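Local coordinates for protein nuclease NucT (Helicobacter pylori, PDB 6EHI) that is a nuclease of the PLD-like family, built around a mixed beta sheet flanked by helices and present as an assembly of two chains, at residues R48-V53 with G78-Y83; E32-A37 with R56-Q61; Y64-N69 with V88-G93; S28-S33 with I111-I116. The protein carries 1 engineered substitution. One frame throughout, in Å; residues are numbered along the deposited sequence.

Contact 1 (R48-V53 with G78-Y83); sequences RAIKSV and GYLDKY
The chain of Lys-51 threads between the rings of Tyr-79 and Tyr-83, a compact example of a lysine held between two aromatics. The CH-pi contacts come first: CE of Lys-51 stands over the centre of the Tyr-79 ring, 3.6 Å from its centroid, and CG of Lys-51 lies 3.7 Å from the centroid of the Tyr-83 ring. The chain runs straight as far as CE and bends only at its last torsion (chi4 -142°), which keeps the ammonium over Tyr-79. There NZ of Lys-51 makes a cation-pi contact 3.9 Å from the ring centroid, 29° off the normal.

Apolar packing lies deeper, with CG of Lys-51 3.6 Å from CD2 of Leu-80 and CD1 of Ile-50 4.2 Å from CD1 of Leu-80. The hydroxyl of Tyr-79 abuts the Arg-48 chain, OH to CG 3.3 Å, while the guanidinium, with that hydroxyl at its edge, forms a salt bridge through NH2 with Asp-45. The hydroxyl of Tyr-83 is hydrogen-bonded to OG of Ser-55.

Helix 44-54 thus joins helix 77-80 and the following turn; Ile-50 and Leu-80 both rest on Ile-62 of strand 59-65, and Ile-50 also reaches Ile-27 of helix 16-28.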
loop_
_atom_site.group_PDB
_atom_site.type_symbol
_atom_site.label_atom_id
_atom_site.label_comp_id
_atom_site.label_asym_id
_atom_site.label_seq_id
_atom_site.Cartn_x
_atom_site.Cartn_y
_atom_site.Cartn_z
ATOM N N ARG A 48 18.552 -6.991 -8.169
ATOM C CA ARG A 48 19.423 -8.129 -8.585
ATOM C C ARG A 48 18.565 -9.340 -8.799
ATOM O O ARG A 48 18.815 -10.082 -9.693
ATOM C CB ARG A 48 20.585 -8.341 -7.597
ATOM C CG ARG A 48 21.691 -7.363 -7.869
ATOM C CD ARG A 48 22.995 -7.745 -7.171
ATOM N NE ARG A 48 22.926 -7.275 -5.786
ATOM C CZ ARG A 48 23.223 -6.029 -5.410
ATOM N NH1 ARG A 48 23.584 -5.119 -6.323
ATOM N NH2 ARG A 48 23.083 -5.674 -4.130
ATOM N N ALA A 49 17.500 -9.507 -8.029
ATOM C CA ALA A 49 16.602 -10.637 -8.167
ATOM C C ALA A 49 15.850 -10.588 -9.484
ATOM O O ALA A 49 15.689 -11.629 -10.177
ATOM C CB ALA A 49 15.615 -10.709 -6.989
ATOM N N ILE A 50 15.439 -9.384 -9.893
ATOM C CA ILE A 50 14.887 -9.154 -11.229
ATOM C C ILE A 50 15.868 -9.501 -12.357
ATOM O O ILE A 50 15.512 -10.297 -13.250
ATOM C CB ILE A 50 14.321 -7.738 -11.375
ATOM C CG1 ILE A 50 13.102 -7.537 -10.488
ATOM C CG2 ILE A 50 13.968 -7.446 -12.793
ATOM C CD1 ILE A 50 12.754 -6.059 -10.281
ATOM N N LYS A 51 17.092 -8.973 -12.272
ATOM C CA LYS A 51 18.158 -9.322 -13.225
ATOM C C LYS A 51 18.352 -10.848 -13.320
ATOM O O LYS A 51 18.488 -11.430 -14.413
ATOM C CB LYS A 51 19.486 -8.638 -12.860
ATOM C CG LYS A 51 19.522 -7.153 -13.174
ATOM C CD LYS A 51 20.872 -6.540 -12.826
ATOM C CE LYS A 51 21.181 -5.246 -13.588
ATOM N NZ LYS A 51 22.640 -5.142 -13.991
ATOM N N SER A 52 18.298 -11.506 -12.159
ATOM C CA SER A 52 18.571 -12.930 -12.067
ATOM C C SER A 52 17.498 -13.702 -12.846
ATOM O O SER A 52 17.778 -14.587 -13.618
ATOM C CB SER A 52 18.565 -13.371 -10.594
ATOM O OG SER A 52 18.888 -14.755 -10.513
ATOM N N VAL A 53 16.234 -13.335 -12.661
ATOM C CA VAL A 53 15.214 -14.022 -13.353
ATOM C C VAL A 53 15.103 -13.630 -14.853
ATOM O O VAL A 53 14.931 -14.507 -15.706
ATOM C CB VAL A 53 13.889 -13.967 -12.563
ATOM C CG1 VAL A 53 13.240 -12.615 -12.722
ATOM C CG2 VAL A 53 13.007 -15.116 -12.968
ATOM N N GLY A 78 17.519 3.092 -14.061
ATOM C CA GLY A 78 18.729 3.133 -14.875
ATOM C C GLY A 78 19.505 1.837 -14.894
ATOM O O GLY A 78 19.968 1.423 -15.915
ATOM N N TYR A 79 19.556 1.167 -13.765
ATOM C CA TYR A 79 20.269 -0.104 -13.567
ATOM C C TYR A 79 19.551 -1.201 -14.358
ATOM O O TYR A 79 20.188 -2.061 -14.887
ATOM C CB TYR A 79 20.403 -0.339 -12.026
ATOM C CG TYR A 79 21.053 -1.616 -11.510
ATOM C CD1 TYR A 79 22.423 -1.877 -11.703
ATOM C CD2 TYR A 79 20.316 -2.541 -10.755
ATOM C CE1 TYR A 79 23.021 -3.044 -11.216
ATOM C CE2 TYR A 79 20.913 -3.700 -10.257
ATOM C CZ TYR A 79 22.258 -3.943 -10.487
ATOM O OH TYR A 79 22.814 -5.089 -9.984
ATOM N N LEU A 80 18.210 -1.113 -14.530
ATOM C CA LEU A 80 17.470 -2.158 -15.174
ATOM C C LEU A 80 17.043 -1.857 -16.597
ATOM O O LEU A 80 16.666 -2.767 -17.358
ATOM C CB LEU A 80 16.223 -2.487 -14.313
ATOM C CG LEU A 80 16.491 -3.100 -12.951
ATOM C CD1 LEU A 80 15.184 -3.226 -12.231
ATOM C CD2 LEU A 80 17.032 -4.497 -13.197
ATOM N N ASP A 81 17.130 -0.611 -16.998
ATOM C CA ASP A 81 16.563 -0.157 -18.274
ATOM C C ASP A 81 16.799 -1.027 -19.543
ATOM O O ASP A 81 15.849 -1.531 -20.192
ATOM C CB ASP A 81 17.049 1.273 -18.532
ATOM C CG ASP A 81 16.627 1.821 -19.894
ATOM O OD1 ASP A 81 15.625 1.381 -20.506
ATOM O OD2 ASP A 81 17.323 2.756 -20.356
ATOM N N LYS A 82 18.042 -1.193 -19.886
ATOM C CA LYS A 82 18.370 -1.934 -21.107
ATOM C C LYS A 82 18.707 -3.410 -20.828
ATOM O O LYS A 82 19.255 -4.091 -21.670
ATOM C CB LYS A 82 19.498 -1.212 -21.890
ATOM C CG LYS A 82 19.038 0.003 -22.712
ATOM C CD LYS A 82 20.213 0.873 -23.185
ATOM C CE LYS A 82 19.911 2.349 -23.039
ATOM N NZ LYS A 82 18.726 2.721 -23.861
ATOM N N TYR A 83 18.346 -3.929 -19.663
ATOM C CA TYR A 83 18.592 -5.317 -19.331
ATOM C C TYR A 83 17.800 -6.249 -20.226
ATOM O O TYR A 83 16.684 -5.956 -20.595
ATOM C CB TYR A 83 18.280 -5.560 -17.845
ATOM C CG TYR A 83 19.070 -6.716 -17.291
ATOM C CD1 TYR A 83 20.436 -6.547 -16.945
ATOM C CD2 TYR A 83 18.474 -7.962 -17.132
ATOM C CE1 TYR A 83 21.173 -7.618 -16.460
ATOM C CE2 TYR A 83 19.215 -9.050 -16.685
ATOM C CZ TYR A 83 20.561 -8.856 -16.346
ATOM O OH TYR A 83 21.256 -9.920 -15.868
#

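Contact 2 (E32-A37 with R56-Q61)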
loop_
_atom_site.group_PDB
_atom_site.type_symbol
_atom_site.label_atom_id
_atom_site.label_comp_id
_atom_site.label_asym_id
_atom_site.label_seq_id
_atom_site.Cartn_x
_atom_site.Cartn_y
_atom_site.Cartn_z
ATOM N N GLU A 32 7.623 -17.564 -16.080
ATOM C CA GLU A 32 7.129 -16.895 -17.304
ATOM C C GLU A 32 7.257 -15.392 -17.373
ATOM O O GLU A 32 7.756 -14.841 -18.369
ATOM C CB GLU A 32 5.623 -17.185 -17.473
ATOM C CG GLU A 32 5.312 -18.680 -17.594
ATOM C CD GLU A 32 5.876 -19.277 -18.869
ATOM O OE1 GLU A 32 5.869 -18.549 -19.890
ATOM O OE2 GLU A 32 6.296 -20.459 -18.863
ATOM N N SER A 33 6.706 -14.720 -16.363
ATOM C CA SER A 33 6.611 -13.279 -16.418
ATOM C C SER A 33 6.549 -12.616 -15.055
ATOM O O SER A 33 6.147 -13.214 -14.028
ATOM C CB SER A 33 5.379 -12.818 -17.178
ATOM O OG SER A 33 4.195 -13.221 -16.550
ATOM N N VAL A 34 7.025 -11.371 -15.066
ATOM C CA VAL A 34 7.021 -10.550 -13.853
ATOM C C VAL A 34 6.566 -9.179 -14.272
ATOM O O VAL A 34 7.178 -8.530 -15.142
ATOM C CB VAL A 34 8.399 -10.505 -13.150
ATOM C CG1 VAL A 34 8.358 -9.524 -11.996
ATOM C CG2 VAL A 34 8.825 -11.856 -12.638
ATOM N N LYS A 35 5.438 -8.750 -13.690
ATOM C CA LYS A 35 4.841 -7.502 -13.978
ATOM C C LYS A 35 4.811 -6.662 -12.728
ATOM O O LYS A 35 4.256 -7.073 -11.697
ATOM C CB LYS A 35 3.433 -7.702 -14.537
ATOM C CG LYS A 35 3.392 -8.408 -15.950
ATOM C CD LYS A 35 1.970 -8.763 -16.389
ATOM C CE LYS A 35 1.975 -9.554 -17.672
ATOM N NZ LYS A 35 2.247 -8.609 -18.794
ATOM N N ILE A 36 5.408 -5.456 -12.791
ATOM C CA ILE A 36 5.574 -4.676 -11.554
ATOM C C ILE A 36 5.130 -3.267 -11.799
ATOM O O ILE A 36 5.421 -2.676 -12.864
ATOM C CB ILE A 36 7.047 -4.623 -11.117
ATOM C CG1 ILE A 36 7.537 -6.008 -10.744
ATOM C CG2 ILE A 36 7.336 -3.597 -10.001
ATOM C CD1 ILE A 36 9.060 -6.278 -10.854
ATOM N N ALA A 37 4.360 -2.704 -10.863
ATOM C CA ALA A 37 4.125 -1.253 -10.809
ATOM C C ALA A 37 4.576 -0.771 -9.467
ATOM O O ALA A 37 4.110 -1.328 -8.479
ATOM C CB ALA A 37 2.681 -0.979 -11.017
ATOM N N ARG A 56 17.239 -15.627 -17.046
ATOM C CA ARG A 56 16.792 -16.997 -17.317
ATOM C C ARG A 56 15.755 -17.014 -18.439
ATOM O O ARG A 56 15.196 -18.075 -18.739
ATOM C CB ARG A 56 16.272 -17.683 -15.999
ATOM C CG ARG A 56 17.376 -18.012 -14.996
ATOM C CD ARG A 56 17.010 -18.860 -13.749
ATOM N NE ARG A 56 15.843 -18.378 -12.988
ATOM C CZ ARG A 56 14.569 -18.782 -13.212
ATOM N NH1 ARG A 56 13.565 -18.328 -12.465
ATOM N NH2 ARG A 56 14.270 -19.639 -14.187
ATOM N N GLY A 57 15.478 -15.859 -19.050
ATOM C CA GLY A 57 14.566 -15.684 -20.132
ATOM C C GLY A 57 13.136 -15.244 -19.798
ATOM O O GLY A 57 12.351 -15.035 -20.676
ATOM N N ILE A 58 12.871 -14.963 -18.521
ATOM C CA ILE A 58 11.549 -14.456 -18.115
ATOM C C ILE A 58 11.384 -13.015 -18.533
ATOM O O ILE A 58 12.312 -12.201 -18.397
ATOM C CB ILE A 58 11.383 -14.654 -16.586
ATOM C CG1 ILE A 58 11.025 -16.118 -16.169
ATOM C CG2 ILE A 58 10.270 -13.759 -16.008
ATOM C CD1 ILE A 58 12.135 -17.100 -16.232
ATOM N N LYS A 59 10.197 -12.659 -18.990
ATOM C CA LYS A 59 9.886 -11.302 -19.405
ATOM C C LYS A 59 9.484 -10.476 -18.176
ATOM O O LYS A 59 8.537 -10.813 -17.495
ATOM C CB LYS A 59 8.768 -11.310 -20.397
ATOM C CG LYS A 59 9.202 -11.993 -21.703
ATOM C CD LYS A 59 8.106 -12.010 -22.752
ATOM C CE LYS A 59 8.378 -10.979 -23.833
ATOM N NZ LYS A 59 7.283 -11.114 -24.844
ATOM N N VAL A 60 10.156 -9.343 -17.985
ATOM C CA VAL A 60 9.925 -8.454 -16.901
ATOM C C VAL A 60 9.466 -7.104 -17.413
ATOM O O VAL A 60 10.018 -6.544 -18.367
ATOM C CB VAL A 60 11.205 -8.293 -16.105
ATOM C CG1 VAL A 60 10.978 -7.356 -14.965
ATOM C CG2 VAL A 60 11.677 -9.637 -15.626
ATOM N N GLN A 61 8.430 -6.568 -16.800
ATOM C CA GLN A 61 7.916 -5.235 -17.131
ATOM C C GLN A 61 7.789 -4.458 -15.801
ATOM O O GLN A 61 7.342 -5.027 -14.817
ATOM C CB GLN A 61 6.557 -5.363 -17.743
ATOM C CG GLN A 61 6.639 -6.035 -19.106
ATOM C CD GLN A 61 5.287 -6.379 -19.693
ATOM O OE1 GLN A 61 4.417 -6.919 -18.992
ATOM N NE2 GLN A 61 5.071 -6.007 -20.974
#
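Ser-33, Val-34 and Lys-35 pair in parallel with Lys-59, Val-60 and Gln-61, the axes of strands 33-37 and 59-61 lying 4.8 Å apart and only 3° from exactly parallel. Bonds alternate as parallel pairing demands: Val-34 N gives to Lys-59 O at 2.9 Å, Gln-61 N to Val-34 O at 2.9 Å, and Ile-36 N to Gln-61 O at 2.8 Å. Toward the start the pairing fades, Lys-59 N reaching Glu-32 O in a weak bond.

Of the side chains, Lys-35 and Gln-61 lie alongside each other and point the same way. The lysine is extended until its last torsion (chi4 -76°), where it turns to bring NZ 2.8 Å from OE1 of Gln-61, the C=O...N angle being 149°. Val-34 sits on the other face: its CG2 is 4.1 Å from CG2 of Ile-58, and its CB 4.2 Å from CG2 of Val-60. Just before Ile-58, Gly-57, with positive phi, ends helix 44-54 in a Schellman motif.

The pair forms the two strands of a beta-alpha-beta unit: helix 44-54 covers the valine face through Ile-50, Val-53 and Ala-54, and helix 142-158 lies against Lys-35 and Gln-61.

Contact 3 (Y64-N69 with V88-G93); sequences YDYESN and VCLLKG
The carbonyl O of Tyr-64 accepts a hydrogen bond from Leu-91 N at 2.9 Å, with a supplementary CA-H...O contact from Leu-90, CA to O 3.3 Å. Two further bonds continue the parallel pairing: Tyr-64 N gives to Cys-89 O at 2.9 Å, almost straight, and Tyr-66 N gives to Leu-91 O at 2.9 Å, though from well above the carbonyl plane (57° out of it), as the chain turns into a helix.

Tyr-66 lies beside Lys-92, both pointing the same way. CE of Lys-92 sits over one face of the ring, 4.2 Å from the centroid and displaced toward the rim, and NZ follows with a cation-pi contact; a water accepts from that NZ and gives a weak bond to OE2 of Glu-67. With Lys-92 CG wedged between its backbone N and carbonyl carbon (chi1 67°), the chain can run alongside the tyrosine. Leu-90 packs against Tyr-66 and Asn-69, its CB 3.7 Å from Tyr-66 CD2 and its CD2 3.8 Å from Asn-69 CB.

Cys-89 is disulfide-bonded to Cys-159, and Leu-91 packs on Tyr-133 of the second subunit. The arrangement is a helix N-cap at the end of a parallel strand, on a short, weakly bonded helix: Asp-65 OD2 accepts from Ser-68 N at 2.8 Å, and Asp-65 O takes Asn-69 ND2 on a lone pair, while Asn-69 OD1 is bonded to Ser-75 OG.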
loop_
_atom_site.group_PDB
_atom_site.type_symbol
_atom_site.label_atom_id
_atom_site.label_comp_id
_atom_site.label_asym_id
_atom_site.label_seq_id
_atom_site.Cartn_x
_atom_site.Cartn_y
_atom_site.Cartn_z
ATOM N N TYR A 64 7.382 2.500 -13.264
ATOM C CA TYR A 64 7.791 3.362 -12.152
ATOM C C TYR A 64 7.000 4.660 -12.088
ATOM O O TYR A 64 6.672 5.290 -13.167
ATOM C CB TYR A 64 9.219 3.724 -12.353
ATOM C CG TYR A 64 10.314 2.689 -12.251
ATOM C CD1 TYR A 64 10.582 1.744 -13.304
ATOM C CD2 TYR A 64 11.066 2.562 -11.060
ATOM C CE1 TYR A 64 11.621 0.842 -13.214
ATOM C CE2 TYR A 64 12.074 1.633 -10.965
ATOM C CZ TYR A 64 12.355 0.774 -12.028
ATOM O OH TYR A 64 13.346 -0.178 -11.929
ATOM N N ASP A 65 6.735 5.208 -10.906
ATOM C CA ASP A 65 6.229 6.598 -10.839
ATOM C C ASP A 65 7.153 7.604 -11.606
ATOM O O ASP A 65 8.392 7.568 -11.444
ATOM C CB ASP A 65 6.017 7.071 -9.401
ATOM C CG ASP A 65 5.662 8.540 -9.286
ATOM O OD1 ASP A 65 4.519 8.844 -9.573
ATOM O OD2 ASP A 65 6.536 9.398 -8.896
ATOM N N TYR A 66 6.519 8.478 -12.386
ATOM C CA TYR A 66 7.270 9.398 -13.257
ATOM C C TYR A 66 8.085 10.396 -12.432
ATOM O O TYR A 66 9.303 10.438 -12.523
ATOM C CB TYR A 66 6.269 10.142 -14.221
ATOM C CG TYR A 66 7.001 11.106 -15.121
ATOM C CD1 TYR A 66 7.412 12.353 -14.658
ATOM C CD2 TYR A 66 7.403 10.695 -16.371
ATOM C CE1 TYR A 66 8.143 13.185 -15.494
ATOM C CE2 TYR A 66 8.116 11.519 -17.209
ATOM C CZ TYR A 66 8.509 12.735 -16.747
ATOM O OH TYR A 66 9.243 13.558 -17.582
ATOM N N GLU A 67 7.472 11.136 -11.554
ATOM C CA GLU A 67 8.278 12.173 -10.807
ATOM C C GLU A 67 9.387 11.554 -9.938
ATOM O O GLU A 67 10.476 12.088 -9.814
ATOM C CB GLU A 67 7.396 13.042 -9.972
ATOM C CG GLU A 67 6.483 13.973 -10.756
ATOM C CD GLU A 67 7.215 14.970 -11.683
ATOM O OE1 GLU A 67 8.358 15.371 -11.353
ATOM O OE2 GLU A 67 6.639 15.336 -12.772
ATOM N N SER A 68 9.133 10.401 -9.356
ATOM C CA SER A 68 10.069 9.801 -8.436
ATOM C C SER A 68 11.253 9.193 -9.161
ATOM O O SER A 68 12.299 8.920 -8.542
ATOM C CB SER A 68 9.312 8.794 -7.543
ATOM O OG SER A 68 10.181 8.134 -6.677
ATOM N N ASN A 69 11.113 8.928 -10.478
ATOM C CA ASN A 69 12.066 8.017 -11.143
ATOM C C ASN A 69 12.699 8.547 -12.412
ATOM O O ASN A 69 13.679 7.925 -12.902
ATOM C CB ASN A 69 11.397 6.626 -11.408
ATOM C CG ASN A 69 11.136 5.887 -10.106
ATOM O OD1 ASN A 69 12.074 5.342 -9.487
ATOM N ND2 ASN A 69 9.867 5.898 -9.659
ATOM N N VAL A 88 11.226 -1.187 -18.992
ATOM C CA VAL A 88 10.938 -0.204 -17.898
ATOM C C VAL A 88 10.273 1.002 -18.508
ATOM O O VAL A 88 10.554 1.370 -19.673
ATOM C CB VAL A 88 12.183 0.171 -17.079
ATOM C CG1 VAL A 88 12.842 -1.040 -16.512
ATOM C CG2 VAL A 88 13.130 1.036 -17.896
ATOM N N CYS A 89 9.359 1.655 -17.771
ATOM C CA CYS A 89 8.729 2.833 -18.251
ATOM C C CYS A 89 8.223 3.703 -17.055
ATOM O O CYS A 89 8.392 3.280 -15.895
ATOM C CB CYS A 89 7.618 2.397 -19.219
ATOM S SG CYS A 89 6.250 1.512 -18.368
ATOM N N LEU A 90 7.664 4.863 -17.322
ATOM C CA LEU A 90 7.301 5.852 -16.319
ATOM C C LEU A 90 5.863 6.216 -16.454
ATOM O O LEU A 90 5.356 6.285 -17.563
ATOM C CB LEU A 90 8.153 7.100 -16.503
ATOM C CG LEU A 90 9.650 6.996 -16.359
ATOM C CD1 LEU A 90 10.442 8.165 -16.984
ATOM C CD2 LEU A 90 9.952 6.846 -14.887
ATOM N N LEU A 91 5.166 6.495 -15.347
ATOM C CA LEU A 91 3.812 6.839 -15.369
ATOM C C LEU A 91 3.444 7.884 -14.354
ATOM O O LEU A 91 3.842 7.747 -13.194
ATOM C CB LEU A 91 3.010 5.570 -15.226
ATOM C CG LEU A 91 1.514 5.631 -15.243
ATOM C CD1 LEU A 91 0.978 6.198 -16.576
ATOM C CD2 LEU A 91 0.984 4.251 -14.984
ATOM N N LYS A 92 2.902 9.017 -14.788
ATOM C CA LYS A 92 2.327 10.007 -13.877
ATOM C C LYS A 92 0.821 9.779 -13.738
ATOM O O LYS A 92 0.201 9.119 -14.508
ATOM C CB LYS A 92 2.637 11.513 -14.246
ATOM C CG LYS A 92 2.012 12.031 -15.502
ATOM C CD LYS A 92 2.449 13.497 -15.798
ATOM C CE LYS A 92 3.953 13.573 -16.114
ATOM N NZ LYS A 92 4.519 14.722 -16.925
ATOM N N GLY A 93 0.260 10.248 -12.616
ATOM C CA GLY A 93 -1.154 10.175 -12.398
ATOM C C GLY A 93 -1.921 11.196 -13.220
ATOM O O GLY A 93 -1.355 11.818 -14.148
HETATM O O HOH W 1 4.147 16.424 -14.962
#

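Contact 4 (S28-S33 with I111-I116); sequences SSARES and IIDDKI
Asp-113 places its carboxylate in the bend made by Ala-30 to Ser-33, showing how one acid gathers successive backbone N-H groups. From CB, CG is set anti to the carbonyl carbon (chi1 -58°), which directs the group at the facing chain; CG lies 3.6 Å from both Arg-31 N and Glu-32 N. OD2 takes Arg-31 N on its syn lone pair, 3.0 Å away and nearly straight. OD1 does more: Glu-32 N meets it at 2.8 Å from above the carboxylate plane (43° out), and Ser-33 N at 2.9 Å almost in line with the C-O bond, while Arg-31 N adds a weak third bond. Such a cluster of donors would be expected to favour the ionised form.

The acid stands at the start of the turn between strands 108-112 and 116-120, where Lys-115 and Ile-116 both face Ile-112 in a classic beta bulge, their N-H groups sharing Ile-112 O.

Asp-113 N returns a bond to Ser-33 O at 2.8 Å. Ala-30 CB lies 3.5 Å from OD1 of Asp-113 and 3.7 Å from CG2 of Ile-112. A water links the segments, accepting from Ser-33 OG and giving to the carbonyl oxygens of Ile-111 and Asp-113.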
loop_
_atom_site.group_PDB
_atom_site.type_symbol
_atom_site.label_atom_id
_atom_site.label_comp_id
_atom_site.label_asym_id
_atom_site.label_seq_id
_atom_site.Cartn_x
_atom_site.Cartn_y
_atom_site.Cartn_z
ATOM N N SER A 28 12.156 -14.335 -8.097
ATOM C CA SER A 28 13.260 -15.217 -8.437
ATOM C C SER A 28 12.821 -16.501 -9.028
ATOM O O SER A 28 13.388 -16.905 -10.041
ATOM C CB SER A 28 14.111 -15.458 -7.245
ATOM O OG SER A 28 14.744 -14.260 -7.016
ATOM N N SER A 29 11.753 -17.090 -8.495
ATOM C CA SER A 29 11.279 -18.348 -9.009
ATOM C C SER A 29 10.236 -18.240 -10.149
ATOM O O SER A 29 9.654 -19.244 -10.525
ATOM C CB SER A 29 10.780 -19.211 -7.837
ATOM O OG SER A 29 11.844 -19.388 -6.872
ATOM N N ALA A 30 9.903 -17.047 -10.660
ATOM C CA ALA A 30 9.005 -16.924 -11.803
ATOM C C ALA A 30 9.491 -17.783 -12.976
ATOM O O ALA A 30 10.677 -17.941 -13.228
ATOM C CB ALA A 30 8.816 -15.495 -12.301
ATOM N N ARG A 31 8.537 -18.379 -13.627
ATOM C CA ARG A 31 8.802 -19.270 -14.757
ATOM C C ARG A 31 8.430 -18.643 -16.083
ATOM O O ARG A 31 8.855 -19.163 -17.110
ATOM C CB ARG A 31 7.988 -20.573 -14.613
ATOM C CG ARG A 31 8.131 -21.210 -13.256
ATOM C CD ARG A 31 7.444 -22.567 -13.185
ATOM N NE ARG A 31 7.834 -23.208 -11.923
ATOM C CZ ARG A 31 7.440 -24.426 -11.520
ATOM N NH1 ARG A 31 6.637 -25.195 -12.265
ATOM N NH2 ARG A 31 7.871 -24.876 -10.339
ATOM N N GLU A 32 7.623 -17.564 -16.080
ATOM C CA GLU A 32 7.129 -16.895 -17.304
ATOM C C GLU A 32 7.257 -15.392 -17.373
ATOM O O GLU A 32 7.756 -14.841 -18.369
ATOM C CB GLU A 32 5.623 -17.185 -17.473
ATOM C CG GLU A 32 5.312 -18.680 -17.594
ATOM C CD GLU A 32 5.876 -19.277 -18.869
ATOM O OE1 GLU A 32 5.869 -18.549 -19.890
ATOM O OE2 GLU A 32 6.296 -20.459 -18.863
ATOM N N SER A 33 6.706 -14.720 -16.363
ATOM C CA SER A 33 6.611 -13.279 -16.418
ATOM C C SER A 33 6.549 -12.616 -15.055
ATOM O O SER A 33 6.147 -13.214 -14.028
ATOM C CB SER A 33 5.379 -12.818 -17.178
ATOM O OG SER A 33 4.195 -13.221 -16.550
ATOM N N ILE A 111 3.047 -8.824 -10.047
ATOM C CA ILE A 111 2.263 -9.977 -10.540
ATOM C C ILE A 111 3.241 -11.007 -11.118
ATOM O O ILE A 111 3.931 -10.725 -12.090
ATOM C CB ILE A 111 1.300 -9.566 -11.606
ATOM C CG1 ILE A 111 0.433 -8.321 -11.206
ATOM C CG2 ILE A 111 0.367 -10.739 -11.929
ATOM C CD1 ILE A 111 -0.295 -7.682 -12.330
ATOM N N ILE A 112 3.195 -12.218 -10.619
ATOM C CA ILE A 112 4.158 -13.229 -10.990
ATOM C C ILE A 112 3.414 -14.307 -11.801
ATOM O O ILE A 112 2.481 -14.933 -11.273
ATOM C CB ILE A 112 4.806 -13.907 -9.755
ATOM C CG1 ILE A 112 5.412 -12.908 -8.759
ATOM C CG2 ILE A 112 5.896 -14.881 -10.191
ATOM C CD1 ILE A 112 6.297 -11.849 -9.384
ATOM N N ASP A 113 3.857 -14.548 -13.041
ATOM C CA ASP A 113 3.216 -15.543 -13.914
ATOM C C ASP A 113 1.654 -15.275 -13.874
ATOM O O ASP A 113 1.160 -14.132 -13.968
ATOM C CB ASP A 113 3.609 -16.945 -13.468
ATOM C CG ASP A 113 5.177 -17.226 -13.471
ATOM O OD1 ASP A 113 5.979 -16.498 -14.147
ATOM O OD2 ASP A 113 5.630 -18.235 -12.865
ATOM N N ASP A 114 0.851 -16.319 -13.742
ATOM C CA ASP A 114 -0.626 -16.046 -13.487
ATOM C C ASP A 114 -0.928 -16.528 -12.094
ATOM O O ASP A 114 -2.041 -16.969 -11.776
ATOM C CB ASP A 114 -1.484 -16.750 -14.551
ATOM C CG ASP A 114 -1.076 -18.256 -14.776
ATOM O OD1 ASP A 114 0.044 -18.680 -14.357
ATOM O OD2 ASP A 114 -1.887 -19.009 -15.390
ATOM N N LYS A 115 0.094 -16.549 -11.247
ATOM C CA LYS A 115 -0.014 -17.299 -10.036
ATOM C C LYS A 115 0.020 -16.514 -8.790
ATOM O O LYS A 115 -0.508 -16.997 -7.785
ATOM C CB LYS A 115 1.079 -18.351 -9.982
ATOM C CG LYS A 115 1.130 -19.251 -11.214
ATOM C CD LYS A 115 -0.213 -19.920 -11.568
ATOM C CE LYS A 115 -0.035 -21.071 -12.574
ATOM N NZ LYS A 115 0.288 -22.349 -11.880
ATOM N N ILE A 116 0.701 -15.368 -8.757
ATOM C CA ILE A 116 0.835 -14.668 -7.472
ATOM C C ILE A 116 0.706 -13.164 -7.703
ATOM O O ILE A 116 1.111 -12.663 -8.721
ATOM C CB ILE A 116 2.245 -14.835 -6.777
ATOM C CG1 ILE A 116 2.677 -16.303 -6.677
ATOM C CG2 ILE A 116 2.255 -14.189 -5.406
ATOM C CD1 ILE A 116 4.217 -16.402 -6.440
HETATM O O HOH W 2 2.883 -11.895 -14.439
#

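Overall arrangement
Followed from the N terminus, the chain passes strand 7-12 and helix 16-28 before contact 4 opens at 28-33; its loop closes last, at 111-116. Contact 2 starts from the same residues, sharing Glu-32 and Ser-33, and closes early at 56-61. Contact 1 opens at 48-53, inside the loop of contact 2, and closes at 78-83, beyond it, so the two cross. Contact 3, opening at 64-69 and closing at 88-93, crosses contact 1 but follows contact 2 in series. Contacts 1 and 3 lie within the span of contact 4. Contacts 2 and 3 pair neighbouring strands of one sheet, contact 4 ties the entry of strand 33-38 to its other neighbour, 108-112, and contact 1 joins covering helices.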